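Local atomic coordinates of extracellular solute-binding protein, family 1 (Trichodesmium erythraeum IMS101, PDB entry 6G7N), a protein that binds ferric iron and, as a periplasmic-type solute-binding protein, probably delivers it to an ABC transporter for uptake into the cell. Residues D12-Q15 / A16-S20; N126-K129 / G130-V133; N195-Y198 / L199-K203; G300-N303 / A304-I307. All blocks are in the same frame, centred on the assembly; numbering follows the deposited sequence.

Interaction 1: D12-Q15 / A16-S20; sequences DTDQ and ALYDS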
ATOM      1  N   ASP A  12     -13.316  -8.820  -7.462  1.00 17.35           N
ATOM      2  CA  ASP A  12     -14.318  -9.876  -7.717  0.50 17.21           C
ATOM      3  C   ASP A  12     -13.950 -11.221  -7.114  1.00 16.40           C
ATOM      4  O   ASP A  12     -14.806 -11.961  -6.617  1.00 18.28           O
ATOM      5  CB  ASP A  12     -14.514 -10.046  -9.240  0.50 18.22           C
ATOM      6  CG  ASP A  12     -15.779 -10.830  -9.601  0.50 19.77           C
ATOM      7  OD1 ASP A  12     -16.821 -10.585  -8.970  0.50 22.72           O
ATOM      8  OD2 ASP A  12     -15.743 -11.670 -10.528  0.50 25.33           O
ATOM      9  N   THR A  13     -12.665 -11.544  -7.187  1.00 16.11           N
ATOM     10  CA  THR A  13     -12.168 -12.790  -6.653  1.00 16.57           C
ATOM     11  C   THR A  13     -12.351 -12.898  -5.117  1.00 15.21           C
ATOM     12  O   THR A  13     -12.358 -14.017  -4.587  1.00 16.65           O
ATOM     13  CB  THR A  13     -10.695 -12.986  -7.050  1.00 18.26           C
ATOM     14  OG1 THR A  13      -9.960 -11.801  -6.737  1.00 18.82           O
ATOM     15  CG2 THR A  13     -10.546 -13.281  -8.545  1.00 21.25           C
ATOM     16  N   ASP A  14     -12.571 -11.778  -4.426  1.00 15.30           N
ATOM     17  CA  ASP A  14     -12.806 -11.808  -2.993  1.00 15.57           C
ATOM     18  C   ASP A  14     -14.152 -12.432  -2.626  1.00 15.21           C
ATOM     19  O   ASP A  14     -14.341 -12.816  -1.487  1.00 16.70           O
ATOM     20  CB  ASP A  14     -12.723 -10.393  -2.375  1.00 15.42           C
ATOM     21  CG  ASP A  14     -11.324  -9.764  -2.465  1.00 16.75           C
ATOM     22  OD1 ASP A  14     -10.337 -10.521  -2.549  1.00 17.88           O
ATOM     23  OD2 ASP A  14     -11.217  -8.514  -2.444  1.00 17.32           O
ATOM     24  N   GLN A  15     -15.070 -12.560  -3.584  1.00 15.58           N
ATOM     25  CA  GLN A  15     -16.322 -13.307  -3.264  1.00 15.16           C
ATOM     26  C   GLN A  15     -16.069 -14.737  -2.736  1.00 16.88           C
ATOM     27  O   GLN A  15     -16.784 -15.212  -1.861  1.00 17.07           O
ATOM     28  CB  GLN A  15     -17.253 -13.355  -4.465  1.00 17.44           C
ATOM     29  CG  GLN A  15     -18.659 -13.827  -4.100  1.00 18.56           C
ATOM     30  CD  GLN A  15     -19.371 -12.889  -3.147  1.00 18.95           C
ATOM     31  OE1 GLN A  15     -19.402 -11.700  -3.384  1.00 21.33           O
ATOM     32  NE2 GLN A  15     -19.918 -13.414  -2.042  1.00 20.26           N
ATOM     33  N   ALA A  16     -14.968 -15.356  -3.172  1.00 17.45           N
ATOM     34  CA  ALA A  16     -14.575 -16.686  -2.632  1.00 18.42           C
ATOM     35  C   ALA A  16     -14.258 -16.638  -1.139  1.00 18.08           C
ATOM     36  O   ALA A  16     -14.579 -17.550  -0.397  1.00 19.70           O
ATOM     37  CB  ALA A  16     -13.393 -17.266  -3.401  1.00 21.29           C
ATOM     38  N   LEU A  17     -13.637 -15.543  -0.717  1.00 18.12           N
ATOM     39  CA  LEU A  17     -13.336 -15.364   0.655  0.50 17.29           C
ATOM     40  C   LEU A  17     -14.638 -15.162   1.463  1.00 15.16           C
ATOM     41  O   LEU A  17     -14.791 -15.775   2.516  1.00 16.05           O
ATOM     42  CB  LEU A  17     -12.356 -14.195   0.700  0.50 19.96           C
ATOM     43  CG  LEU A  17     -11.665 -13.891   1.970  0.50 19.73           C
ATOM     44  CD1 LEU A  17     -10.338 -13.242   1.671  0.50 17.82           C
ATOM     45  CD2 LEU A  17     -12.575 -12.966   2.752  0.50 18.31           C
ATOM     46  N   TYR A  18     -15.559 -14.340   0.952  1.00 14.69           N
ATOM     47  CA  TYR A  18     -16.776 -14.086   1.709  1.00 14.86           C
ATOM     48  C   TYR A  18     -17.567 -15.389   1.838  1.00 14.57           C
ATOM     49  O   TYR A  18     -18.079 -15.691   2.891  1.00 16.07           O
ATOM     50  CB  TYR A  18     -17.646 -13.002   1.057  1.00 14.95           C
ATOM     51  CG  TYR A  18     -16.942 -11.693   0.745  1.00 14.96           C
ATOM     52  CD1 TYR A  18     -15.800 -11.262   1.423  1.00 15.65           C
ATOM     53  CD2 TYR A  18     -17.423 -10.898  -0.282  1.00 15.58           C
ATOM     54  CE1 TYR A  18     -15.159 -10.091   1.081  1.00 15.59           C
ATOM     55  CE2 TYR A  18     -16.802  -9.715  -0.633  1.00 16.53           C
ATOM     56  CZ  TYR A  18     -15.664  -9.316   0.043  1.00 15.83           C
ATOM     57  OH  TYR A  18     -15.004  -8.143  -0.306  1.00 16.20           O
ATOM     58  N   ASP A  19     -17.658 -16.141   0.749  1.00 13.86           N
ATOM     59  CA  ASP A  19     -18.415 -17.397   0.767  1.00 14.27           C
ATOM     60  C   ASP A  19     -17.814 -18.434   1.709  1.00 14.28           C
ATOM     61  O   ASP A  19     -18.543 -19.121   2.403  1.00 15.29           O
ATOM     62  CB  ASP A  19     -18.531 -17.939  -0.656  1.00 16.14           C
ATOM     63  CG  ASP A  19     -19.458 -17.085  -1.563  1.00 18.03           C
ATOM     64  OD1 ASP A  19     -20.122 -16.159  -1.062  1.00 22.20           O
ATOM     65  OD2 ASP A  19     -19.454 -17.319  -2.762  1.00 23.86           O
ATOM     66  N   SER A  20     -16.492 -18.533   1.757  1.00 14.55           N
ATOM     67  CA  SER A  20     -15.838 -19.428   2.702  1.00 14.41           C
ATOM     68  C   SER A  20     -16.084 -18.993   4.136  1.00 14.21           C
ATOM     69  O   SER A  20     -16.376 -19.832   5.016  1.00 15.20           O
ATOM     70  CB  SER A  20     -14.359 -19.506   2.388  1.00 15.92           C
ATOM     71  OG  SER A  20     -13.735 -20.335   3.346  1.00 18.97           O
TER
HETATM   72  O   HOH W   1     -12.249  -7.704  -0.020  1.00 18.00           O

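Interaction 2: N126-K129 / G130-V133; sequences NKWK and GKIV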
ATOM      1  N   ASN A 126      22.742  13.808  -8.528  1.00 15.71           N
ATOM      2  CA  ASN A 126      22.756  14.505  -9.826  0.50 17.04           C
ATOM      3  C   ASN A 126      22.739  13.563 -11.027  1.00 15.59           C
ATOM      4  O   ASN A 126      22.251  13.945 -12.109  1.00 17.48           O
ATOM      5  CB  ASN A 126      24.006  15.407  -9.966  0.50 20.68           C
ATOM      6  CG  ASN A 126      24.068  16.544  -8.947  0.50 25.05           C
ATOM      7  OD1 ASN A 126      23.056  16.966  -8.402  0.50 32.13           O
ATOM      8  ND2 ASN A 126      25.278  17.065  -8.715  0.50 29.64           N
ATOM      9  N   LYS A 127      23.307  12.368 -10.878  1.00 16.09           N
ATOM     10  CA  LYS A 127      23.344  11.405 -11.962  1.00 16.66           C
ATOM     11  C   LYS A 127      21.963  11.046 -12.500  1.00 16.12           C
ATOM     12  O   LYS A 127      21.853  10.606 -13.640  1.00 17.65           O
ATOM     13  CB  LYS A 127      24.098  10.136 -11.550  1.00 17.82           C
ATOM     14  CG  LYS A 127      23.412   9.380 -10.426  1.00 18.12           C
ATOM     15  CD  LYS A 127      24.297   8.298  -9.831  1.00 18.64           C
ATOM     16  CE  LYS A 127      23.627   7.700  -8.608  1.00 19.91           C
ATOM     17  NZ  LYS A 127      24.463   6.681  -7.935  1.00 20.51           N
ATOM     18  N   TRP A 128      20.896  11.240 -11.720  1.00 14.03           N
ATOM     19  CA  TRP A 128      19.544  10.923 -12.173  1.00 13.65           C
ATOM     20  C   TRP A 128      18.820  12.101 -12.815  1.00 13.82           C
ATOM     21  O   TRP A 128      17.629  11.984 -13.130  1.00 13.88           O
ATOM     22  CB  TRP A 128      18.722  10.325 -11.019  1.00 14.13           C
ATOM     23  CG  TRP A 128      19.283   9.063 -10.488  1.00 14.22           C
ATOM     24  CD1 TRP A 128      19.752   8.838  -9.218  1.00 14.94           C
ATOM     25  CD2 TRP A 128      19.416   7.823 -11.183  1.00 15.28           C
ATOM     26  NE1 TRP A 128      20.149   7.550  -9.079  1.00 16.98           N
ATOM     27  CE2 TRP A 128      19.968   6.886 -10.259  1.00 16.47           C
ATOM     28  CE3 TRP A 128      19.082   7.383 -12.472  1.00 17.98           C
ATOM     29  CZ2 TRP A 128      20.245   5.566 -10.603  1.00 19.60           C
ATOM     30  CZ3 TRP A 128      19.373   6.041 -12.814  1.00 20.48           C
ATOM     31  CH2 TRP A 128      19.936   5.161 -11.870  1.00 20.79           C
ATOM     32  N   LYS A 129      19.526  13.205 -13.079  1.00 14.84           N
ATOM     33  CA  LYS A 129      18.854  14.381 -13.642  1.00 14.36           C
ATOM     34  C   LYS A 129      18.189  14.035 -14.973  1.00 13.95           C
ATOM     35  O   LYS A 129      18.822  13.426 -15.837  1.00 14.82           O
ATOM     36  CB  LYS A 129      19.823  15.557 -13.804  1.00 16.59           C
ATOM     37  CG  LYS A 129      19.102  16.894 -14.009  1.00 19.92           C
ATOM     38  CD  LYS A 129      20.056  18.061 -13.966  1.00 21.55           C
ATOM     39  CE  LYS A 129      19.309  19.365 -13.749  1.00 24.88           C
ATOM     40  NZ  LYS A 129      18.503  19.760 -14.917  1.00 25.34           N
ATOM     41  N   GLY A 130      16.918  14.422 -15.110  1.00 13.70           N
ATOM     42  CA  GLY A 130      16.168  14.183 -16.341  1.00 14.71           C
ATOM     43  C   GLY A 130      15.682  12.755 -16.503  1.00 14.47           C
ATOM     44  O   GLY A 130      15.164  12.440 -17.573  1.00 16.40           O
ATOM     45  N   LYS A 131      15.826  11.912 -15.468  1.00 13.54           N
ATOM     46  CA  LYS A 131      15.626  10.462 -15.636  1.00 14.16           C
ATOM     47  C   LYS A 131      14.485   9.859 -14.831  1.00 13.06           C
ATOM     48  O   LYS A 131      14.175   8.698 -15.080  1.00 14.20           O
ATOM     49  CB  LYS A 131      16.930   9.690 -15.358  1.00 15.42           C
ATOM     50  CG  LYS A 131      18.009  10.039 -16.382  1.00 18.91           C
ATOM     51  CD  LYS A 131      19.331   9.341 -16.191  1.00 22.30           C
ATOM     52  CE  LYS A 131      20.247   9.635 -17.385  1.00 27.80           C
ATOM     53  NZ  LYS A 131      21.460   8.770 -17.409  1.00 35.61           N
ATOM     54  N   ILE A 132      13.878  10.616 -13.907  1.00 12.16           N
ATOM     55  CA  ILE A 132      12.924  10.005 -12.957  1.00 12.05           C
ATOM     56  C   ILE A 132      11.503  10.367 -13.336  1.00 12.49           C
ATOM     57  O   ILE A 132      11.191  11.532 -13.602  1.00 13.23           O
ATOM     58  CB  ILE A 132      13.195  10.470 -11.519  1.00 12.74           C
ATOM     59  CG1 ILE A 132      14.621  10.132 -11.136  1.00 13.03           C
ATOM     60  CG2 ILE A 132      12.197   9.840 -10.545  1.00 13.89           C
ATOM     61  CD1 ILE A 132      15.005  10.376  -9.699  1.00 13.69           C
ATOM     62  N   VAL A 133      10.607   9.371 -13.332  1.00 11.92           N
ATOM     63  CA  VAL A 133       9.166   9.621 -13.446  1.00 12.57           C
ATOM     64  C   VAL A 133       8.463   9.135 -12.159  1.00 12.96           C
ATOM     65  O   VAL A 133       8.741   8.056 -11.627  1.00 13.97           O
ATOM     66  CB  VAL A 133       8.547   9.004 -14.715  1.00 13.09           C
ATOM     67  CG1 VAL A 133       9.008   9.747 -15.971  1.00 15.07           C
ATOM     68  CG2 VAL A 133       8.813   7.530 -14.836  1.00 13.90           C
TER

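Interaction 3: N195-Y198 / L199-K203; sequences NSYY and LARLK. With FE (Fe (III) ion), chain E; DAL (D-alanine), chain C.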
ATOM      1  N   ASN A 195       4.174   1.023  -6.922  1.00  9.64           N
ATOM      2  CA  ASN A 195       3.962  -0.146  -6.075  1.00 10.19           C
ATOM      3  C   ASN A 195       4.208  -1.431  -6.877  1.00  9.81           C
ATOM      4  O   ASN A 195       3.852  -1.527  -8.053  1.00 10.44           O
ATOM      5  CB  ASN A 195       2.556  -0.149  -5.468  1.00 10.74           C
ATOM      6  CG  ASN A 195       2.340   0.897  -4.388  1.00  9.58           C
ATOM      7  OD1 ASN A 195       3.304   1.445  -3.829  1.00 10.53           O
ATOM      8  ND2 ASN A 195       1.075   1.165  -4.078  1.00 10.86           N
ATOM      9  N   SER A 196       4.754  -2.415  -6.169  1.00 10.27           N
ATOM     10  CA  SER A 196       5.141  -3.704  -6.718  1.00 11.56           C
ATOM     11  C   SER A 196       4.031  -4.382  -7.528  1.00 11.18           C
ATOM     12  O   SER A 196       4.290  -4.949  -8.607  1.00 12.20           O
ATOM     13  CB  SER A 196       5.570  -4.600  -5.528  1.00 11.43           C
ATOM     14  OG  SER A 196       4.586  -4.637  -4.484  1.00 12.10           O
ATOM     15  N   TYR A 197       2.807  -4.356  -6.999  1.00 10.58           N
ATOM     16  CA  TYR A 197       1.715  -5.080  -7.612  1.00 11.00           C
ATOM     17  C   TYR A 197       1.326  -4.540  -8.978  1.00 11.17           C
ATOM     18  O   TYR A 197       0.678  -5.260  -9.744  1.00 12.28           O
ATOM     19  CB  TYR A 197       0.501  -5.166  -6.657  1.00 11.24           C
ATOM     20  CG  TYR A 197      -0.054  -3.843  -6.235  1.00 10.48           C
ATOM     21  CD1 TYR A 197      -0.983  -3.157  -6.993  1.00 11.67           C
ATOM     22  CD2 TYR A 197       0.353  -3.248  -5.047  1.00 10.36           C
ATOM     23  CE1 TYR A 197      -1.486  -1.927  -6.576  1.00 11.92           C
ATOM     24  CE2 TYR A 197      -0.135  -2.015  -4.630  1.00 10.44           C
ATOM     25  CZ  TYR A 197      -1.027  -1.316  -5.408  1.00 10.64           C
ATOM     26  OH  TYR A 197      -1.452  -0.073  -5.034  1.00 11.65           O
ATOM     27  N   TYR A 198       1.685  -3.301  -9.311  1.00 10.92           N
ATOM     28  CA  TYR A 198       1.343  -2.771 -10.632  1.00 11.57           C
ATOM     29  C   TYR A 198       2.196  -3.417 -11.726  1.00 11.85           C
ATOM     30  O   TYR A 198       1.723  -3.586 -12.857  1.00 13.24           O
ATOM     31  CB  TYR A 198       1.441  -1.238 -10.689  1.00 11.49           C
ATOM     32  CG  TYR A 198       0.390  -0.535  -9.876  1.00 11.56           C
ATOM     33  CD1 TYR A 198      -0.957  -0.625 -10.195  1.00 13.43           C
ATOM     34  CD2 TYR A 198       0.738   0.202  -8.751  1.00 11.83           C
ATOM     35  CE1 TYR A 198      -1.908   0.015  -9.440  1.00 13.80           C
ATOM     36  CE2 TYR A 198      -0.222   0.835  -7.984  1.00 12.22           C
ATOM     37  CZ  TYR A 198      -1.546   0.730  -8.319  1.00 13.30           C
ATOM     38  OH  TYR A 198      -2.506   1.336  -7.543  1.00 15.58           O
ATOM     39  N   LEU A 199       3.450  -3.753 -11.428  1.00 11.59           N
ATOM     40  CA  LEU A 199       4.245  -4.469 -12.412  1.00 12.23           C
ATOM     41  C   LEU A 199       3.738  -5.903 -12.560  1.00 12.70           C
ATOM     42  O   LEU A 199       3.605  -6.412 -13.687  1.00 13.81           O
ATOM     43  CB  LEU A 199       5.730  -4.437 -12.063  1.00 12.58           C
ATOM     44  CG  LEU A 199       6.646  -5.084 -13.081  1.00 13.10           C
ATOM     45  CD1 LEU A 199       6.571  -4.428 -14.468  1.00 14.93           C
ATOM     46  CD2 LEU A 199       8.083  -5.064 -12.584  1.00 14.53           C
ATOM     47  N   ALA A 200       3.447  -6.547 -11.427  1.00 13.29           N
ATOM     48  CA  ALA A 200       2.843  -7.874 -11.459  1.00 13.58           C
ATOM     49  C   ALA A 200       1.554  -7.936 -12.271  1.00 13.68           C
ATOM     50  O   ALA A 200       1.292  -8.900 -13.000  1.00 16.11           O
ATOM     51  CB  ALA A 200       2.648  -8.374 -10.056  1.00 15.03           C
ATOM     52  N   ARG A 201       0.729  -6.899 -12.125  1.00 13.50           N
ATOM     53  CA  ARG A 201      -0.530  -6.828 -12.850  1.00 14.49           C
ATOM     54  C   ARG A 201      -0.293  -6.859 -14.372  1.00 14.96           C
ATOM     55  O   ARG A 201      -0.999  -7.577 -15.099  1.00 17.20           O
ATOM     56  CB  ARG A 201      -1.272  -5.575 -12.455  1.00 14.91           C
ATOM     57  CG  ARG A 201      -2.657  -5.488 -13.008  1.00 16.29           C
ATOM     58  CD  ARG A 201      -3.328  -4.187 -12.596  1.00 16.99           C
ATOM     59  NE  ARG A 201      -3.548  -4.060 -11.147  1.00 15.70           N
ATOM     60  CZ  ARG A 201      -4.124  -3.000 -10.597  1.00 16.32           C
ATOM     61  NH1 ARG A 201      -4.462  -1.960 -11.358  1.00 18.21           N
ATOM     62  NH2 ARG A 201      -4.354  -2.945  -9.294  1.00 17.92           N
ATOM     63  N   LEU A 202       0.715  -6.103 -14.841  1.00 14.04           N
ATOM     64  CA  LEU A 202       1.062  -6.114 -16.254  1.00 15.00           C
ATOM     65  C   LEU A 202       1.569  -7.455 -16.708  1.00 17.12           C
ATOM     66  O   LEU A 202       1.236  -7.913 -17.819  1.00 19.72           O
ATOM     67  CB  LEU A 202       2.069  -5.004 -16.567  1.00 15.58           C
ATOM     68  CG  LEU A 202       1.543  -3.591 -16.433  1.00 14.86           C
ATOM     69  CD1 LEU A 202       2.714  -2.621 -16.344  1.00 16.19           C
ATOM     70  CD2 LEU A 202       0.635  -3.202 -17.587  1.00 17.63           C
ATOM     71  N   LYS A 203       2.420  -8.081 -15.886  0.50 16.49           N
ATOM     72  CA  LYS A 203       3.038  -9.389 -16.192  0.50 18.53           C
ATOM     73  C   LYS A 203       2.000 -10.498 -16.358  0.50 19.54           C
ATOM     74  O   LYS A 203       2.284 -11.510 -16.998  0.50 21.43           O
ATOM     75  CB  LYS A 203       4.007  -9.842 -15.091  0.50 18.57           C
ATOM     76  CG  LYS A 203       5.303  -9.059 -14.931  0.50 19.68           C
ATOM     77  CD  LYS A 203       6.441  -9.647 -15.756  0.50 22.26           C
ATOM     78  CE  LYS A 203       7.744  -8.897 -15.523  0.50 23.06           C
ATOM     79  NZ  LYS A 203       8.912  -9.616 -16.104  0.50 25.43           N
TER
HETATM   80 FE    FE E 403      -3.098   0.831  -5.711  1.00 13.05          FE
HETATM   81  N   DAL C 401      -5.226   1.319  -6.131  0.80 20.99           N
HETATM   82  CA  DAL C 401      -6.036   0.079  -5.887  0.80 22.85           C
HETATM   83  CB  DAL C 401      -7.422   0.440  -5.378  0.80 27.91           C
HETATM   84  C   DAL C 401      -5.358  -0.899  -4.985  0.80 18.87           C
HETATM   85  O   DAL C 401      -4.177  -0.637  -4.677  0.80 16.87           O
HETATM   86  OXT DAL C 401      -6.011  -1.908  -4.604  0.80 21.78           O
HETATM   87  O   HOH W   2      -2.211  -5.915  -9.221  0.50 14.28           O

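Interaction 4: G300-N303 / A304-I307; sequences GKLN and ADAI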
ATOM      1  N   GLY A 300       1.006   7.587   8.536  1.00 11.99           N
ATOM      2  CA  GLY A 300      -0.140   8.456   8.835  1.00 12.73           C
ATOM      3  C   GLY A 300       0.203   9.587   9.771  1.00 12.27           C
ATOM      4  O   GLY A 300      -0.173  10.744   9.538  1.00 13.63           O
ATOM      5  N   LYS A 301       0.899   9.249  10.832  1.00 12.06           N
ATOM      6  CA  LYS A 301       1.340  10.315  11.783  1.00 13.50           C
ATOM      7  C   LYS A 301       2.053  11.509  11.124  1.00 13.11           C
ATOM      8  O   LYS A 301       1.832  12.681  11.498  1.00 14.89           O
ATOM      9  CB  LYS A 301       2.231   9.705  12.853  1.00 14.78           C
ATOM     10  CG  LYS A 301       2.527  10.616  13.991  1.00 20.42           C
ATOM     11  CD  LYS A 301       3.166   9.883  15.144  1.00 26.53           C
ATOM     12  CE  LYS A 301       3.328  10.828  16.326  1.00 33.37           C
ATOM     13  NZ  LYS A 301       3.525  10.121  17.630  1.00 41.66           N
ATOM     14  N   LEU A 302       2.872  11.197  10.115  0.50 11.87           N
ATOM     15  CA  LEU A 302       3.634  12.245   9.427  0.50 11.51           C
ATOM     16  C   LEU A 302       3.076  12.604   8.056  0.50 11.16           C
ATOM     17  O   LEU A 302       3.744  13.279   7.275  0.50 12.01           O
ATOM     18  CB  LEU A 302       5.089  11.846   9.320  0.50 11.85           C
ATOM     19  CG  LEU A 302       5.796  11.926  10.653  0.50 12.97           C
ATOM     20  CD1 LEU A 302       7.125  11.227  10.569  0.50 12.40           C
ATOM     21  CD2 LEU A 302       5.970  13.392  11.058  0.50 15.67           C
ATOM     22  N   ASN A 303       1.843  12.212   7.778  1.00 11.60           N
ATOM     23  CA  ASN A 303       1.218  12.541   6.501  1.00 11.77           C
ATOM     24  C   ASN A 303       1.150  14.057   6.269  1.00 11.76           C
ATOM     25  O   ASN A 303       1.469  14.531   5.184  1.00 12.12           O
ATOM     26  CB  ASN A 303      -0.172  11.923   6.436  1.00 12.31           C
ATOM     27  CG  ASN A 303      -0.908  12.294   5.160  1.00 13.09           C
ATOM     28  OD1 ASN A 303      -1.651  13.261   5.127  1.00 15.56           O
ATOM     29  ND2 ASN A 303      -0.659  11.550   4.104  1.00 14.14           N
ATOM     30  N   ALA A 304       0.723  14.818   7.284  1.00 13.48           N
ATOM     31  CA  ALA A 304       0.627  16.276   7.113  1.00 13.61           C
ATOM     32  C   ALA A 304       1.992  16.890   6.830  1.00 13.20           C
ATOM     33  O   ALA A 304       2.115  17.802   5.989  1.00 13.96           O
ATOM     34  CB  ALA A 304      -0.001  16.923   8.341  1.00 15.49           C
ATOM     35  N   ASP A 305       3.034  16.394   7.487  1.00 13.10           N
ATOM     36  CA  ASP A 305       4.394  16.882   7.251  1.00 13.24           C
ATOM     37  C   ASP A 305       4.856  16.554   5.833  1.00 11.69           C
ATOM     38  O   ASP A 305       5.524  17.357   5.188  1.00 12.44           O
ATOM     39  CB  ASP A 305       5.378  16.300   8.284  1.00 16.13           C
ATOM     40  CG  ASP A 305       5.304  16.977   9.688  1.00 25.42           C
ATOM     41  OD1 ASP A 305       4.554  17.936   9.883  1.00 31.86           O
ATOM     42  OD2 ASP A 305       6.063  16.562  10.593  1.00 33.47           O
ATOM     43  N   ALA A 306       4.491  15.382   5.332  1.00 11.40           N
ATOM     44  CA  ALA A 306       4.794  15.010   3.965  1.00 10.92           C
ATOM     45  C   ALA A 306       4.164  15.949   2.951  1.00 11.00           C
ATOM     46  O   ALA A 306       4.809  16.420   2.011  1.00 11.72           O
ATOM     47  CB  ALA A 306       4.407  13.558   3.686  1.00 11.05           C
ATOM     48  N   ILE A 307       2.882  16.261   3.144  1.00 11.75           N
ATOM     49  CA  ILE A 307       2.172  17.199   2.280  1.00 12.41           C
ATOM     50  C   ILE A 307       2.884  18.564   2.293  1.00 12.62           C
ATOM     51  O   ILE A 307       3.085  19.174   1.242  1.00 13.36           O
ATOM     52  CB  ILE A 307       0.691  17.283   2.684  1.00 13.47           C
ATOM     53  CG1 ILE A 307      -0.016  15.960   2.357  1.00 14.88           C
ATOM     54  CG2 ILE A 307       0.010  18.470   2.026  1.00 14.28           C
ATOM     55  CD1 ILE A 307      -1.429  15.846   2.899  1.00 17.04           C
TER
HETATM   56  O   HOH W   3      -0.661  13.629   9.641  1.00 19.98           O
HETATM   57  O   HOH W   4       2.547  15.284  10.163  1.00 21.59           O

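Interaction 1: D12-Q15 / A16-S20
The first turn of helix 15-25, which follows strand 2-7 in the solute-binding fold, forms where Asp14 and Gln15 meet Tyr18 and Asp19 four residues on. Tyr18 N donates to Asp14 O at 3.1 Å, and Asp19 N to Gln15 O at 2.9 Å. Asp14 O also accepts a weak bond from Leu17 N and lies 3.5 Å above the centre of the Tyr18 ring, so the ring covers this gripped carbonyl. At the ring edge Gln15 OE1 approaches Tyr18 CD2 at 3.8 Å, with amide and ring planes 84° apart. A bend at chi2 (63°) carries the Gln15 amide along the helix, where NE2 donates to Asp19 OD1 at 2.9 Å. That bond is fairly straight (161°) and lies in the amide plane, yet it meets the carboxylate from above its plane. A water joins Asp14 OD2 and Tyr18 OH, each 2.8 Å away; Tyr11 N also donates to Asp14 OD2, and His10 ND1 is hydrogen-bonded to Tyr18 OH. The buried Asp14 carboxylate thus has a backbone N-H and a water as hydrogen-bond donors, and the nearby helix start would probably help to stabilise its charge, whereas the Gln15-Asp19 pair is an exposed surface bond.

Interaction 2: N126-K129 / G130-V133
Trp128 O accepts the backbone hydrogen bond from Lys131 N at 3.0 Å and closes a type II beta turn with Lys129 and Gly130 at its corners. The bond is bent (137° at the hydrogen), with the donor tilted from the carbonyl plane. Gly130 has a positive phi of 77°, and a CB there would stand 2.7 Å from Lys129 O, too close for a side chain to fit without strain. The turn itself sets Lys131 CB 3.3 Å from Trp128 O. A chi1 of -65° then puts Lys131 CG beside its own N, 3.5 Å from Lys129 O, and the extended chain takes CD to 3.8 Å from Lys127 O and, obliquely, to 4.2 Å from Trp128 CE3. Cut back to an alanine, position Lys131 would keep CB but is likely to leave Lys127 O and the CE3 side of the indole without their aliphatic cover. One indole face carries Lys127 CG, offset toward the rim, while Trp128 CB touches Ile132 CD1 at 3.9 Å. Asp122 holds both polar groups, by a salt bridge with Lys127 NZ and a hydrogen bond from Trp128 NE1. The turn leads into strand 132-133, which pairs in parallel with strand 191-195, and Ile132 also packs on Phe165 of helix 140-167.

Interaction 3: N195-Y198 / L199-K203
The Tyr198 ring has Tyr197 CE1 on one face, 3.2 Å above its plane and offset toward the rim, and Arg201 at its edge. Over one face of the Arg201 guanidinium stands Tyr198 CD1, above its centre. The two planes are 71° apart and Tyr198 CE1 comes to 3.8 Å from Arg201 NH1, so the ring turns an edge to the flat of the cation. The Tyr197 ring has iron in its plane at the edge and Arg201 NH2 at another edge position, 4.1 Å from Tyr197 CE1. Arg201 has CG anti to the backbone N (chi1 -173°) and bends at chi3 (-65°), which lays the guanidinium beside both rings. Tyr197 OH and Tyr198 OH each bind the iron at 2.0 Å; Tyr141 is the third protein ligand, and D-alanine chelates the metal through its N and O. Asn195 ND2 donates to Tyr197 OH at 3.0 Å, in its own amide plane and nearly straight, steadying that ligand from the second shell. Arg201 N bonds to Tyr197 O at 2.9 Å, and a water links the same carbonyl to Arg201 NE. The positive charge may help to stabilise the phenolates. A leucine in place of Arg201 would probably leave Asn268 OD1, now bonded to NH2, without this donor and the Tyr198 edge without its cation. Helix 196-204 follows strand 191-195; Tyr198 packs on helix 177-186, Leu202 on helix 208-216 and Leu199 on strand 96-108.

Interaction 4: G300-N303 / A304-I307
Two backbone hydrogen bonds, both between residues four apart, start helix 303-312: Ala306 N donates to Leu302 O at 3.0 Å, and Ile307 N to Asn303 O also at 3.0 Å. Both are close to straight, the second with an angle of 165° at the hydrogen. Leu302 ends the helical run of 297-301 and is the N-cap residue of the next helix, so the chain turns here with barely a break. Water-mediated bonds span the junction. One water donates to Gly300 O at 2.9 Å and accepts from Ala304 N at 3.0 Å. A second does the same between Lys301 O, at 3.0 Å, and Asp305 N, at 2.9 Å, so carbonyls ending one helix are joined to N-H groups opening the other. Among the side chains, Asn303 extends with CG anti to its N (chi1 177°), which brings OD1 to 3.4 Å from Ile307 CD1. Its amide is bonded elsewhere, ND2 to Gln143 OE1 and OD1 to Arg65 NH2. Leu302 packs on Ala147 and Glu151 of helix 140-167, and Ala306 on Ile146. The side chain at the N-cap position, Leu302, has no polar atom to cap the helix; waters accept from Ala304 N and Asp305 N. Asp305 near this end would probably interact favourably with the helix dipole, and the buried Asn303 amide is satisfied through both its polar atoms.

Interaction 3 is the buried one, directly at the iron, whereas interactions 1, 2 and 4 are partly buried. Interactions 1 and 2 lie on opposite sides of the chain's centre, their centres about 43 Å apart. Helix 140-167 receives side chains from both interactions 2 and 4, and strand 191-195 pairs with the strand of 126-133 before running into the helix of interaction 3. Interactions 1, 3 and 4 all use helix-start backbone bonds, but their side-chain chemistry differs: aromatic, metal and cation in 3, an amide-carboxylate pair in 1 and bridging waters in 4. Interaction 2 is instead a glycine-bearing turn before strand 132-133, with methylenes of Lys127 and Lys131 lying against Trp128.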